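PDB 5AMV: pectate lyase from Bacillus subtilis, which cleaves polygalacturonate by calcium-dependent elimination, leaving oligosaccharides with an unsaturated galacturonosyl unit at their non-reducing ends. Local coordinates for residues A[36-41]-A[64-69]; A[80-85]-A[103-108]; A[290-295]-A[378-383]. One frame throughout, in Å; residues are numbered along the deposited sequence.

Contact 1: A[36-41]-A[64-69]; sequences SNRNQL and MNVDDN
Arg38 supplies most of the apolar contact through the methylenes of its side chain. With CG anti to the backbone N (chi1 -172°), the chain runs extended to NE between Met64 and Val66. Met64 crosses it at about a right angle, Met64 SD lying 3.7 Å from Arg38 CG, and its chain, bent at chi2 and chi3, also brings SD to 4.1 Å from Leu41 CD2. Val66 runs past Arg38 in the opposite direction, Val66 CG2 standing 3.7 Å from Arg38 CB.

In this parallel beta-helix the first turn of helix 38-45, near the N-terminal end, packs on the loop that leaves strand 61-63. Asn37 is its N-cap, Asn37 OD1 accepting from Gln40 N at 2.9 Å.

One direct hydrogen bond joins the segments, from Asn39 ND2 to Asp68 O at 2.9 Å. It is fairly straight (162°) and lies in the amide plane of Asn39, but meets the carbonyl from above its plane. Water 1 bridges Arg38 NH1, Asn39 OD1 and Asp67 O, at the in-plane edge of the guanidinium. Arg38 NH1 stays 4.4 Å from Asp68 OD1, too long for a salt bridge; Arg38 NE bonds Arg120 O, and Asp68 pairs with Arg120.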
ATOM      1  N   SER A  36      -2.495  19.845 -11.940  1.00 10.51           N
ATOM      2  CA  SER A  36      -3.467  19.057 -12.698  0.50 10.15           C
ATOM      3  C   SER A  36      -2.846  18.135 -13.729  1.00 10.02           C
ATOM      4  O   SER A  36      -3.562  17.535 -14.531  1.00 10.02           O
ATOM      5  CB  SER A  36      -4.499  19.972 -13.375  0.50 11.38           C
ATOM      6  OG  SER A  36      -3.857  20.780 -14.345  0.50 12.16           O
ATOM      7  N   ASN A  37      -1.522  18.004 -13.690  1.00  9.55           N
ATOM      8  CA  ASN A  37      -0.834  17.070 -14.592  1.00  9.70           C
ATOM      9  C   ASN A  37       0.540  16.729 -14.035  1.00  8.98           C
ATOM     10  O   ASN A  37       0.971  17.306 -13.033  1.00  9.10           O
ATOM     11  CB  ASN A  37      -0.741  17.646 -16.021  1.00  8.99           C
ATOM     12  CG  ASN A  37       0.045  18.946 -16.083  1.00  9.03           C
ATOM     13  OD1 ASN A  37       1.233  19.008 -15.699  1.00 11.57           O
ATOM     14  ND2 ASN A  37      -0.609  20.012 -16.581  1.00 10.11           N
ATOM     15  N   ARG A  38       1.221  15.788 -14.680  1.00  8.64           N
ATOM     16  CA  ARG A  38       2.490  15.276 -14.187  1.00  9.16           C
ATOM     17  C   ARG A  38       3.561  16.370 -14.113  1.00  8.25           C
ATOM     18  O   ARG A  38       4.322  16.408 -13.158  1.00  8.59           O
ATOM     19  CB  ARG A  38       3.022  14.148 -15.101  1.00  8.10           C
ATOM     20  CG  ARG A  38       4.233  13.445 -14.532  1.00  9.62           C
ATOM     21  CD  ARG A  38       4.764  12.356 -15.483  1.00  8.43           C
ATOM     22  NE  ARG A  38       6.057  11.953 -14.930  1.00  7.92           N
ATOM     23  CZ  ARG A  38       7.193  12.610 -15.102  1.00  9.35           C
ATOM     24  NH1 ARG A  38       7.260  13.691 -15.867  1.00 12.80           N
ATOM     25  NH2 ARG A  38       8.278  12.179 -14.504  1.00  8.60           N
ATOM     26  N   ASN A  39       3.615  17.262 -15.104  1.00  8.66           N
ATOM     27  CA  ASN A  39       4.638  18.331 -15.070  1.00  9.29           C
ATOM     28  C   ASN A  39       4.465  19.248 -13.874  1.00  8.72           C
ATOM     29  O   ASN A  39       5.445  19.555 -13.164  1.00  9.27           O
ATOM     30  CB  ASN A  39       4.578  19.171 -16.343  1.00  8.98           C
ATOM     31  CG  ASN A  39       5.114  18.423 -17.554  1.00  9.72           C
ATOM     32  OD1 ASN A  39       5.937  17.481 -17.416  1.00 10.74           O
ATOM     33  ND2 ASN A  39       4.616  18.810 -18.754  1.00 10.53           N
ATOM     34  N   GLN A  40       3.212  19.643 -13.634  1.00  8.70           N
ATOM     35  CA  GLN A  40       2.905  20.506 -12.494  1.00  9.26           C
ATOM     36  C   GLN A  40       3.214  19.822 -11.166  1.00  9.03           C
ATOM     37  O   GLN A  40       3.727  20.472 -10.234  1.00  8.69           O
ATOM     38  CB  GLN A  40       1.472  21.019 -12.534  1.00  8.02           C
ATOM     39  CG  GLN A  40       1.204  21.924 -13.742  1.00 10.89           C
ATOM     40  CD  GLN A  40      -0.203  22.485 -13.774  1.00 14.76           C
ATOM     41  OE1 GLN A  40      -1.107  22.019 -13.083  1.00 11.18           O
ATOM     42  NE2 GLN A  40      -0.403  23.508 -14.624  1.00 15.64           N
ATOM     43  N   LEU A  41       2.879  18.532 -11.065  1.00  8.96           N
ATOM     44  CA  LEU A  41       3.181  17.806  -9.835  1.00  9.55           C
ATOM     45  C   LEU A  41       4.688  17.719  -9.571  1.00  9.09           C
ATOM     46  O   LEU A  41       5.130  18.030  -8.474  1.00  9.34           O
ATOM     47  CB  LEU A  41       2.488  16.430  -9.849  1.00  9.55           C
ATOM     48  CG  LEU A  41       2.874  15.515  -8.674  1.00  8.61           C
ATOM     49  CD1 LEU A  41       2.310  16.120  -7.346  1.00  8.20           C
ATOM     50  CD2 LEU A  41       2.329  14.127  -8.899  1.00 10.39           C
ATOM     51  N   MET A  64       0.216   9.559 -14.726  1.00  6.63           N
ATOM     52  CA  MET A  64       1.671   9.598 -14.610  1.00  7.39           C
ATOM     53  C   MET A  64       2.394   8.940 -15.770  1.00  7.40           C
ATOM     54  O   MET A  64       3.594   9.153 -15.947  1.00  6.92           O
ATOM     55  CB  MET A  64       2.114   9.003 -13.265  1.00  7.31           C
ATOM     56  CG  MET A  64       1.620   9.853 -12.067  1.00  7.86           C
ATOM     57  SD  MET A  64       2.367  11.505 -12.024  1.00  9.55           S
ATOM     58  CE  MET A  64       4.063  11.126 -11.529  1.00 10.28           C
ATOM     59  N   ASN A  65       1.676   8.120 -16.539  1.00  6.75           N
ATOM     60  CA  ASN A  65       2.305   7.505 -17.752  1.00  7.00           C
ATOM     61  C   ASN A  65       2.174   8.467 -18.934  1.00  7.17           C
ATOM     62  O   ASN A  65       1.477   8.192 -19.902  1.00  8.16           O
ATOM     63  CB  ASN A  65       1.636   6.176 -18.049  1.00  6.83           C
ATOM     64  CG  ASN A  65       2.163   5.071 -17.132  1.00  7.94           C
ATOM     65  OD1 ASN A  65       3.324   4.672 -17.255  1.00  6.89           O
ATOM     66  ND2 ASN A  65       1.303   4.555 -16.231  1.00  6.97           N
ATOM     67  N   VAL A  66       2.875   9.592 -18.831  1.00  8.07           N
ATOM     68  CA  VAL A  66       2.847  10.631 -19.892  1.00  8.81           C
ATOM     69  C   VAL A  66       4.220  11.211 -20.080  1.00  9.54           C
ATOM     70  O   VAL A  66       5.086  11.172 -19.157  1.00  8.15           O
ATOM     71  CB  VAL A  66       1.824  11.755 -19.601  1.00  9.29           C
ATOM     72  CG1 VAL A  66       0.378  11.216 -19.577  1.00  9.17           C
ATOM     73  CG2 VAL A  66       2.124  12.442 -18.309  1.00  9.74           C
ATOM     74  N   ASP A  67       4.442  11.760 -21.274  1.00  9.12           N
ATOM     75  CA  ASP A  67       5.735  12.371 -21.548  1.00  9.29           C
ATOM     76  C   ASP A  67       5.790  13.866 -21.151  1.00 11.79           C
ATOM     77  O   ASP A  67       4.899  14.386 -20.467  1.00 11.25           O
ATOM     78  CB  ASP A  67       6.135  12.093 -23.009  1.00  9.74           C
ATOM     79  CG  ASP A  67       5.265  12.834 -24.029  1.00 11.05           C
ATOM     80  OD1 ASP A  67       4.561  13.816 -23.698  1.00 10.11           O
ATOM     81  OD2 ASP A  67       5.277  12.391 -25.209  1.00 13.80           O
ATOM     82  N   ASP A  68       6.871  14.531 -21.520  1.00 12.10           N
ATOM     83  CA  ASP A  68       7.038  15.936 -21.120  1.00 13.99           C
ATOM     84  C   ASP A  68       5.995  16.845 -21.730  1.00 13.70           C
ATOM     85  O   ASP A  68       5.779  17.948 -21.250  1.00 13.72           O
ATOM     86  CB  ASP A  68       8.466  16.423 -21.443  1.00 15.58           C
ATOM     87  CG  ASP A  68       9.486  15.865 -20.483  1.00 20.33           C
ATOM     88  OD1 ASP A  68       9.105  15.116 -19.550  1.00 24.29           O
ATOM     89  OD2 ASP A  68      10.674  16.201 -20.652  1.00 27.40           O
ATOM     90  N   ASN A  69       5.335  16.387 -22.790  1.00 13.40           N
ATOM     91  CA  ASN A  69       4.241  17.143 -23.382  1.00 13.52           C
ATOM     92  C   ASN A  69       2.873  16.628 -22.965  1.00 13.92           C
ATOM     93  O   ASN A  69       1.861  16.923 -23.613  1.00 13.46           O
ATOM     94  CB  ASN A  69       4.372  17.071 -24.915  1.00 14.87           C
ATOM     95  CG  ASN A  69       5.671  17.694 -25.408  1.00 18.99           C
ATOM     96  OD1 ASN A  69       6.394  17.120 -26.237  1.00 23.62           O
ATOM     97  ND2 ASN A  69       5.994  18.855 -24.869  1.00 18.66           N
TER
HETATM   98  O   HOH W   1       5.306  14.843 -17.692  1.00 11.40           O

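Contact 2: A[80-85]-A[103-108]; sequences DPEYDL and SGTQEE
Gln106 reaches from the first turn of helix 105-121 to the backbone of Glu82 and Asp84, using both ends of its amide. Gln106 NE2 donates to Glu82 O at 3.0 Å, in the plane of that carbonyl though bent at the proton (145°). Asp84 N donates in turn to Gln106 OE1 at 3.1 Å, and this bond is nearly straight (169°). A bend at chi2 (-56°) turns the amide back toward the loop. This is the close side of the contact, and Tyr83 completes it: its side chain crosses Gln106 at about a right angle, Tyr83 CD1 lying 3.7 Å from Gln106 OE1, while Gln106 O lies at the ring edge. Without the amide, as with an alanine here, Glu82 O and Asp84 N would probably lose these partners and the loop would be less firmly held to the helix.

The outer side is looser: water 2 links Glu82 OE1 with Thr105 O, and both residues are exposed.

Asp80 to Tyr83 forms a type I beta turn, overlaid by an Asx turn in which Asp80 OD2 accepts from Glu82 N. Asp84 then N-caps helix 85-92, its OD2 accepting from Lys87 N; the Gln106 bonds attach this link between helices 75-78 and 85-92 to the start of helix 105-121. On the inner side, Tyr83 packs along helix 105-121 and meets the ring of Phe166.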
ATOM      1  N   ASP A  80      12.601  -1.405 -24.119  1.00  5.94           N
ATOM      2  CA  ASP A  80      13.982  -1.328 -24.657  1.00  6.65           C
ATOM      3  C   ASP A  80      13.957  -1.949 -26.040  1.00  6.85           C
ATOM      4  O   ASP A  80      13.350  -2.979 -26.240  1.00  7.18           O
ATOM      5  CB  ASP A  80      14.940  -2.111 -23.749  1.00  6.35           C
ATOM      6  CG  ASP A  80      16.388  -1.975 -24.181  1.00  8.51           C
ATOM      7  OD1 ASP A  80      17.000  -0.964 -23.776  1.00 10.00           O
ATOM      8  OD2 ASP A  80      16.863  -2.880 -24.897  1.00  9.10           O
ATOM      9  N   PRO A  81      14.745  -1.390 -26.986  1.00  7.50           N
ATOM     10  CA  PRO A  81      14.765  -1.995 -28.332  1.00  8.90           C
ATOM     11  C   PRO A  81      15.080  -3.490 -28.380  1.00 10.37           C
ATOM     12  O   PRO A  81      14.653  -4.196 -29.328  1.00 12.08           O
ATOM     13  CB  PRO A  81      15.889  -1.210 -29.047  1.00  8.79           C
ATOM     14  CG  PRO A  81      15.821   0.125 -28.396  1.00  9.93           C
ATOM     15  CD  PRO A  81      15.464  -0.101 -26.932  1.00  8.02           C
ATOM     16  N   GLU A  82      15.872  -3.969 -27.410  1.00  9.86           N
ATOM     17  CA  GLU A  82      16.270  -5.372 -27.415  1.00  9.99           C
ATOM     18  C   GLU A  82      15.338  -6.306 -26.643  1.00  9.89           C
ATOM     19  O   GLU A  82      15.492  -7.513 -26.700  1.00 12.38           O
ATOM     20  CB  GLU A  82      17.666  -5.523 -26.840  1.00 11.04           C
ATOM     21  CG  GLU A  82      18.774  -4.959 -27.763  1.00 14.18           C
ATOM     22  CD  GLU A  82      20.120  -4.949 -27.059  1.00 15.76           C
ATOM     23  OE1 GLU A  82      20.688  -6.041 -26.733  1.00 19.45           O
ATOM     24  OE2 GLU A  82      20.599  -3.844 -26.781  1.00 17.35           O
ATOM     25  N   TYR A  83      14.402  -5.748 -25.893  1.00  9.58           N
ATOM     26  CA  TYR A  83      13.536  -6.608 -25.088  1.00  8.98           C
ATOM     27  C   TYR A  83      12.376  -7.155 -25.908  1.00  9.25           C
ATOM     28  O   TYR A  83      11.781  -6.427 -26.707  1.00  9.93           O
ATOM     29  CB  TYR A  83      12.991  -5.814 -23.916  1.00  8.60           C
ATOM     30  CG  TYR A  83      11.932  -6.564 -23.118  1.00  7.71           C
ATOM     31  CD1 TYR A  83      12.292  -7.554 -22.186  1.00  7.59           C
ATOM     32  CD2 TYR A  83      10.597  -6.253 -23.286  1.00  7.64           C
ATOM     33  CE1 TYR A  83      11.294  -8.214 -21.447  1.00 10.03           C
ATOM     34  CE2 TYR A  83       9.600  -6.870 -22.547  1.00  7.84           C
ATOM     35  CZ  TYR A  83       9.956  -7.846 -21.633  1.00  7.34           C
ATOM     36  OH  TYR A  83       8.955  -8.459 -20.890  1.00  7.60           O
ATOM     37  N   ASP A  84      12.090  -8.453 -25.719  1.00  9.53           N
ATOM     38  CA  ASP A  84      10.929  -9.080 -26.324  0.50 10.03           C
ATOM     39  C   ASP A  84      10.449 -10.149 -25.370  1.00 10.31           C
ATOM     40  O   ASP A  84      11.225 -11.024 -24.927  1.00  9.78           O
ATOM     41  CB  ASP A  84      11.290  -9.696 -27.662  0.50 10.52           C
ATOM     42  CG  ASP A  84      10.110 -10.394 -28.324  0.50 11.98           C
ATOM     43  OD1 ASP A  84       9.275  -9.683 -28.919  0.50 13.38           O
ATOM     44  OD2 ASP A  84      10.053 -11.645 -28.258  0.50 13.80           O
ATOM     45  N   LEU A  85       9.179 -10.032 -24.983  1.00 10.54           N
ATOM     46  CA  LEU A  85       8.612 -10.959 -23.976  1.00 10.15           C
ATOM     47  C   LEU A  85       8.799 -12.430 -24.400  1.00 10.42           C
ATOM     48  O   LEU A  85       9.209 -13.259 -23.593  1.00  9.80           O
ATOM     49  CB  LEU A  85       7.143 -10.649 -23.658  1.00 11.09           C
ATOM     50  CG  LEU A  85       6.442 -11.570 -22.656  1.00 11.05           C
ATOM     51  CD1 LEU A  85       7.188 -11.646 -21.274  1.00  9.89           C
ATOM     52  CD2 LEU A  85       4.945 -11.202 -22.487  1.00 13.85           C
ATOM     53  N   SER A 103      19.528 -13.458 -15.863  1.00 10.56           N
ATOM     54  CA  SER A 103      20.668 -12.586 -16.132  1.00 12.03           C
ATOM     55  C   SER A 103      20.983 -12.683 -17.613  1.00 11.78           C
ATOM     56  O   SER A 103      20.459 -13.555 -18.317  1.00 12.02           O
ATOM     57  CB  SER A 103      21.871 -13.024 -15.278  1.00 12.74           C
ATOM     58  OG  SER A 103      22.310 -14.308 -15.668  1.00 16.18           O
ATOM     59  N   GLY A 104      21.852 -11.802 -18.107  1.00 11.45           N
ATOM     60  CA  GLY A 104      22.128 -11.803 -19.527  1.00 10.75           C
ATOM     61  C   GLY A 104      21.199 -10.863 -20.284  1.00 10.98           C
ATOM     62  O   GLY A 104      20.425 -10.107 -19.675  1.00 11.39           O
ATOM     63  N   THR A 105      21.215 -10.985 -21.616  1.00 11.28           N
ATOM     64  CA  THR A 105      20.635 -10.003 -22.547  0.50 11.11           C
ATOM     65  C   THR A 105      19.179  -9.638 -22.255  1.00 10.12           C
ATOM     66  O   THR A 105      18.819  -8.457 -22.153  1.00  9.72           O
ATOM     67  CB  THR A 105      20.658 -10.558 -23.979  0.50 11.58           C
ATOM     68  OG1 THR A 105      21.957 -11.096 -24.268  0.50 12.99           O
ATOM     69  CG2 THR A 105      20.262  -9.491 -25.014  0.50 12.02           C
ATOM     70  N   GLN A 106      18.329 -10.675 -22.199  1.00  9.55           N
ATOM     71  CA  GLN A 106      16.900 -10.398 -22.076  1.00  8.94           C
ATOM     72  C   GLN A 106      16.521  -9.765 -20.751  1.00  7.90           C
ATOM     73  O   GLN A 106      15.705  -8.815 -20.714  1.00  7.27           O
ATOM     74  CB  GLN A 106      16.012 -11.620 -22.392  1.00  9.14           C
ATOM     75  CG  GLN A 106      15.802 -11.860 -23.902  1.00 10.22           C
ATOM     76  CD  GLN A 106      15.217 -10.653 -24.630  1.00 10.64           C
ATOM     77  OE1 GLN A 106      14.259 -10.035 -24.154  1.00  9.81           O
ATOM     78  NE2 GLN A 106      15.763 -10.344 -25.813  1.00 11.86           N
ATOM     79  N   GLU A 107      17.131 -10.245 -19.661  1.00  7.33           N
ATOM     80  CA  GLU A 107      16.881  -9.636 -18.366  1.00  7.06           C
ATOM     81  C   GLU A 107      17.444  -8.222 -18.302  1.00  7.27           C
ATOM     82  O   GLU A 107      16.784  -7.329 -17.735  1.00  7.90           O
ATOM     83  CB  GLU A 107      17.464 -10.524 -17.241  1.00  7.20           C
ATOM     84  CG  GLU A 107      17.379  -9.828 -15.867  1.00  6.12           C
ATOM     85  CD  GLU A 107      15.991  -9.514 -15.361  1.00  8.91           C
ATOM     86  OE1 GLU A 107      14.980  -9.995 -15.941  1.00 10.28           O
ATOM     87  OE2 GLU A 107      15.947  -8.794 -14.321  1.00 10.36           O
ATOM     88  N   GLU A 108      18.635  -7.987 -18.894  1.00  7.63           N
ATOM     89  CA  GLU A 108      19.151  -6.631 -18.945  1.00  7.49           C
ATOM     90  C   GLU A 108      18.209  -5.718 -19.699  1.00  7.36           C
ATOM     91  O   GLU A 108      18.028  -4.572 -19.318  1.00  6.76           O
ATOM     92  CB  GLU A 108      20.548  -6.558 -19.586  1.00  7.59           C
ATOM     93  CG  GLU A 108      21.591  -7.268 -18.702  1.00  7.46           C
ATOM     94  CD  GLU A 108      22.944  -7.439 -19.370  1.00 13.81           C
ATOM     95  OE1 GLU A 108      23.088  -7.182 -20.578  1.00 12.84           O
ATOM     96  OE2 GLU A 108      23.867  -7.848 -18.612  1.00 17.84           O
TER
HETATM   97  O   HOH W   2      19.933  -6.603 -24.114  1.00 19.67           O

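Contact 3: A[290-295]-A[378-383]; sequences VYNNYY and SIDASA
A turn of the parallel beta-helix, where strand 287-296 is broken, receives the C-terminal segment here: Asn292 faces Asp380 across the contact. The two are joined by a two-bond pairing of side-chain amide with backbone. Asp380 N donates to Asn292 OD1 at 2.8 Å, in the carbonyl plane and on a lone pair, with an angle of 150° at the proton. Asn292 ND2 returns a bond to Asp380 O at 3.1 Å, its donor tilted from that carbonyl plane. With both amide ends engaged, the rotation of the group is defined. Asn292 CG lies beside the backbone N (chi1 -69°), which directs the amide to Asp380.

The backbone of Asn292 has left-handed helical angles, consistent with the sharp bend between the two parts of strand 287-296. Asn292 ND2 also bonds Asn322 O on the adjacent strand 317-326, so the amide ties neighbouring coils of the beta-helix to the incoming chain.

Beside it is a CH-pi contact: Ile379 CG1 sits over one face of the Tyr291 ring, 4.2 Å from its centroid and offset toward the rim. At the ring edge, water 3 lies 2.6 Å from Tyr291 OH and donates to Ser378 O at 2.7 Å. Asp380 sets its CB 3.4 Å from Asn292 OD1, while Asp380 OD2 is hydrogen-bonded to His270 NE2 of strand 266-274 and to Asn388 ND2 of helix 382-392.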
ATOM      1  N   VAL A 290      -4.098  -2.221  14.795  1.00  6.76           N
ATOM      2  CA  VAL A 290      -5.100  -2.432  13.759  1.00  7.21           C
ATOM      3  C   VAL A 290      -6.478  -2.367  14.418  1.00  7.00           C
ATOM      4  O   VAL A 290      -6.862  -3.280  15.153  1.00  8.84           O
ATOM      5  CB  VAL A 290      -4.836  -3.799  13.107  1.00  7.49           C
ATOM      6  CG1 VAL A 290      -5.959  -4.183  12.061  1.00  6.80           C
ATOM      7  CG2 VAL A 290      -3.404  -3.833  12.506  1.00  5.82           C
ATOM      8  N   TYR A 291      -7.205  -1.283  14.248  1.00  8.20           N
ATOM      9  CA  TYR A 291      -8.525  -1.232  14.907  1.00  7.90           C
ATOM     10  C   TYR A 291      -9.630  -0.624  14.071  1.00  7.88           C
ATOM     11  O   TYR A 291      -9.404   0.295  13.264  1.00  7.64           O
ATOM     12  CB  TYR A 291      -8.450  -0.544  16.301  1.00  7.06           C
ATOM     13  CG  TYR A 291      -8.299   0.975  16.316  1.00  7.99           C
ATOM     14  CD1 TYR A 291      -9.426   1.808  16.338  1.00  8.97           C
ATOM     15  CD2 TYR A 291      -7.040   1.569  16.356  1.00  8.99           C
ATOM     16  CE1 TYR A 291      -9.326   3.198  16.360  1.00  8.57           C
ATOM     17  CE2 TYR A 291      -6.926   3.008  16.407  1.00  7.95           C
ATOM     18  CZ  TYR A 291      -8.064   3.776  16.418  1.00  7.61           C
ATOM     19  OH  TYR A 291      -7.955   5.162  16.480  1.00 10.53           O
ATOM     20  N   ASN A 292     -10.860  -1.096  14.305  1.00  7.57           N
ATOM     21  CA  ASN A 292     -12.020  -0.528  13.613  1.00  8.34           C
ATOM     22  C   ASN A 292     -11.920  -0.552  12.077  1.00  8.07           C
ATOM     23  O   ASN A 292     -12.413   0.374  11.422  1.00  8.72           O
ATOM     24  CB  ASN A 292     -12.326   0.931  14.068  1.00  7.98           C
ATOM     25  CG  ASN A 292     -12.841   1.045  15.495  1.00  9.80           C
ATOM     26  OD1 ASN A 292     -12.867   2.151  16.043  1.00 11.15           O
ATOM     27  ND2 ASN A 292     -13.277  -0.085  16.099  1.00  9.89           N
ATOM     28  N   ASN A 293     -11.301  -1.590  11.512  1.00  8.15           N
ATOM     29  CA  ASN A 293     -11.262  -1.743  10.059  1.00  8.03           C
ATOM     30  C   ASN A 293     -12.362  -2.703   9.650  1.00  8.32           C
ATOM     31  O   ASN A 293     -12.799  -3.546  10.450  1.00  8.29           O
ATOM     32  CB  ASN A 293      -9.873  -2.226   9.611  1.00  8.57           C
ATOM     33  CG  ASN A 293      -8.772  -1.272  10.003  1.00  7.13           C
ATOM     34  OD1 ASN A 293      -8.627  -0.173   9.449  1.00  6.94           O
ATOM     35  ND2 ASN A 293      -8.015  -1.639  11.036  1.00  7.76           N
ATOM     36  N   TYR A 294     -12.803  -2.592   8.392  1.00  8.53           N
ATOM     37  CA  TYR A 294     -13.906  -3.384   7.885  1.00  7.80           C
ATOM     38  C   TYR A 294     -13.380  -4.111   6.642  1.00  7.02           C
ATOM     39  O   TYR A 294     -12.844  -3.457   5.739  1.00  7.50           O
ATOM     40  CB  TYR A 294     -15.101  -2.522   7.510  1.00  7.58           C
ATOM     41  CG  TYR A 294     -16.224  -3.367   6.979  1.00  7.47           C
ATOM     42  CD1 TYR A 294     -16.820  -4.360   7.781  1.00  9.02           C
ATOM     43  CD2 TYR A 294     -16.695  -3.176   5.678  1.00  8.25           C
ATOM     44  CE1 TYR A 294     -17.830  -5.132   7.319  1.00  9.42           C
ATOM     45  CE2 TYR A 294     -17.750  -3.976   5.176  1.00  6.15           C
ATOM     46  CZ  TYR A 294     -18.304  -4.954   6.007  1.00  8.26           C
ATOM     47  OH  TYR A 294     -19.317  -5.725   5.509  1.00 10.96           O
ATOM     48  N   TYR A 295     -13.493  -5.435   6.639  1.00  6.24           N
ATOM     49  CA  TYR A 295     -12.984  -6.265   5.536  1.00  7.31           C
ATOM     50  C   TYR A 295     -14.174  -7.004   4.966  1.00  7.35           C
ATOM     51  O   TYR A 295     -14.982  -7.611   5.719  1.00  7.69           O
ATOM     52  CB  TYR A 295     -11.930  -7.303   6.046  1.00  7.05           C
ATOM     53  CG  TYR A 295     -10.821  -6.708   6.901  1.00  8.91           C
ATOM     54  CD1 TYR A 295     -11.071  -6.350   8.221  1.00  9.39           C
ATOM     55  CD2 TYR A 295      -9.541  -6.485   6.366  1.00  8.11           C
ATOM     56  CE1 TYR A 295     -10.065  -5.787   9.027  1.00  6.72           C
ATOM     57  CE2 TYR A 295      -8.530  -5.895   7.172  1.00  7.60           C
ATOM     58  CZ  TYR A 295      -8.820  -5.573   8.486  1.00 11.23           C
ATOM     59  OH  TYR A 295      -7.879  -4.999   9.325  1.00 12.19           O
ATOM     60  N   SER A 378     -10.597   7.437  19.782  1.00 18.19           N
ATOM     61  CA  SER A 378     -11.696   6.613  20.292  0.50 18.30           C
ATOM     62  C   SER A 378     -11.888   5.335  19.483  1.00 17.92           C
ATOM     63  O   SER A 378     -11.918   5.363  18.254  1.00 17.68           O
ATOM     64  CB  SER A 378     -12.985   7.424  20.300  0.50 18.81           C
ATOM     65  OG  SER A 378     -12.920   8.397  21.318  0.50 20.76           O
ATOM     66  N   ILE A 379     -12.027   4.214  20.188  1.00 17.32           N
ATOM     67  CA  ILE A 379     -12.263   2.922  19.549  1.00 16.40           C
ATOM     68  C   ILE A 379     -13.762   2.616  19.533  1.00 15.52           C
ATOM     69  O   ILE A 379     -14.380   2.450  20.597  1.00 15.94           O
ATOM     70  CB  ILE A 379     -11.424   1.811  20.231  1.00 16.28           C
ATOM     71  CG1 ILE A 379      -9.938   2.191  20.192  1.00 18.08           C
ATOM     72  CG2 ILE A 379     -11.684   0.436  19.573  1.00 14.76           C
ATOM     73  CD1 ILE A 379      -9.044   1.214  20.907  1.00 19.70           C
ATOM     74  N   ASP A 380     -14.354   2.566  18.340  1.00 12.97           N
ATOM     75  CA  ASP A 380     -15.772   2.251  18.163  1.00 12.19           C
ATOM     76  C   ASP A 380     -16.013   0.834  18.635  1.00 11.82           C
ATOM     77  O   ASP A 380     -15.167  -0.055  18.501  1.00 11.03           O
ATOM     78  CB  ASP A 380     -16.199   2.308  16.688  1.00 11.58           C
ATOM     79  CG  ASP A 380     -15.991   3.677  16.055  1.00 13.83           C
ATOM     80  OD1 ASP A 380     -15.892   4.698  16.787  1.00 15.57           O
ATOM     81  OD2 ASP A 380     -15.922   3.725  14.801  1.00 15.99           O
ATOM     82  N   ALA A 381     -17.205   0.622  19.159  1.00 12.15           N
ATOM     83  CA  ALA A 381     -17.728  -0.737  19.364  1.00 11.99           C
ATOM     84  C   ALA A 381     -17.744  -1.489  18.027  1.00 11.54           C
ATOM     85  O   ALA A 381     -18.112  -0.933  16.974  1.00 11.29           O
ATOM     86  CB  ALA A 381     -19.164  -0.651  19.942  1.00 13.28           C
ATOM     87  N   SER A 382     -17.392  -2.768  18.067  1.00 11.43           N
ATOM     88  CA  SER A 382     -17.415  -3.577  16.839  1.00 11.20           C
ATOM     89  C   SER A 382     -18.720  -3.532  16.060  1.00 11.61           C
ATOM     90  O   SER A 382     -18.722  -3.507  14.826  1.00 11.27           O
ATOM     91  CB  SER A 382     -17.072  -5.009  17.164  1.00 10.40           C
ATOM     92  OG  SER A 382     -15.869  -5.083  17.898  1.00 11.09           O
ATOM     93  N   ALA A 383     -19.861  -3.538  16.763  1.00 11.52           N
ATOM     94  CA  ALA A 383     -21.159  -3.498  16.083  1.00 12.94           C
ATOM     95  C   ALA A 383     -21.383  -2.251  15.227  1.00 12.90           C
ATOM     96  O   ALA A 383     -22.242  -2.254  14.359  1.00 14.60           O
ATOM     97  CB  ALA A 383     -22.305  -3.591  17.151  1.00 13.28           C
TER
HETATM   98  O   HOH W   3     -10.293   6.395  16.407  1.00 16.44           O

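Overall arrangement
All three contacts lie away from the calcium and glycan sites. Contact 1 has the largest buried share, four of its seven touching residues; contacts 2 and 3 have two of five, with two exposed in contact 2 and one in contact 3. Contacts 1 and 2 belong to the N-terminal region, their centres 28 Å apart; helix 105-121 serves both, its start lying in contact 2 and its Arg120 reaching contact 1. Contact 3 lies on the other side of the chain's centre. Contact 1 mixes apolar packing with one direct hydrogen bond; contacts 2 and 3 each rest on a side-chain amide bonding backbone twice, but only contact 3 uses a beta-helix strand and adds CH-pi packing.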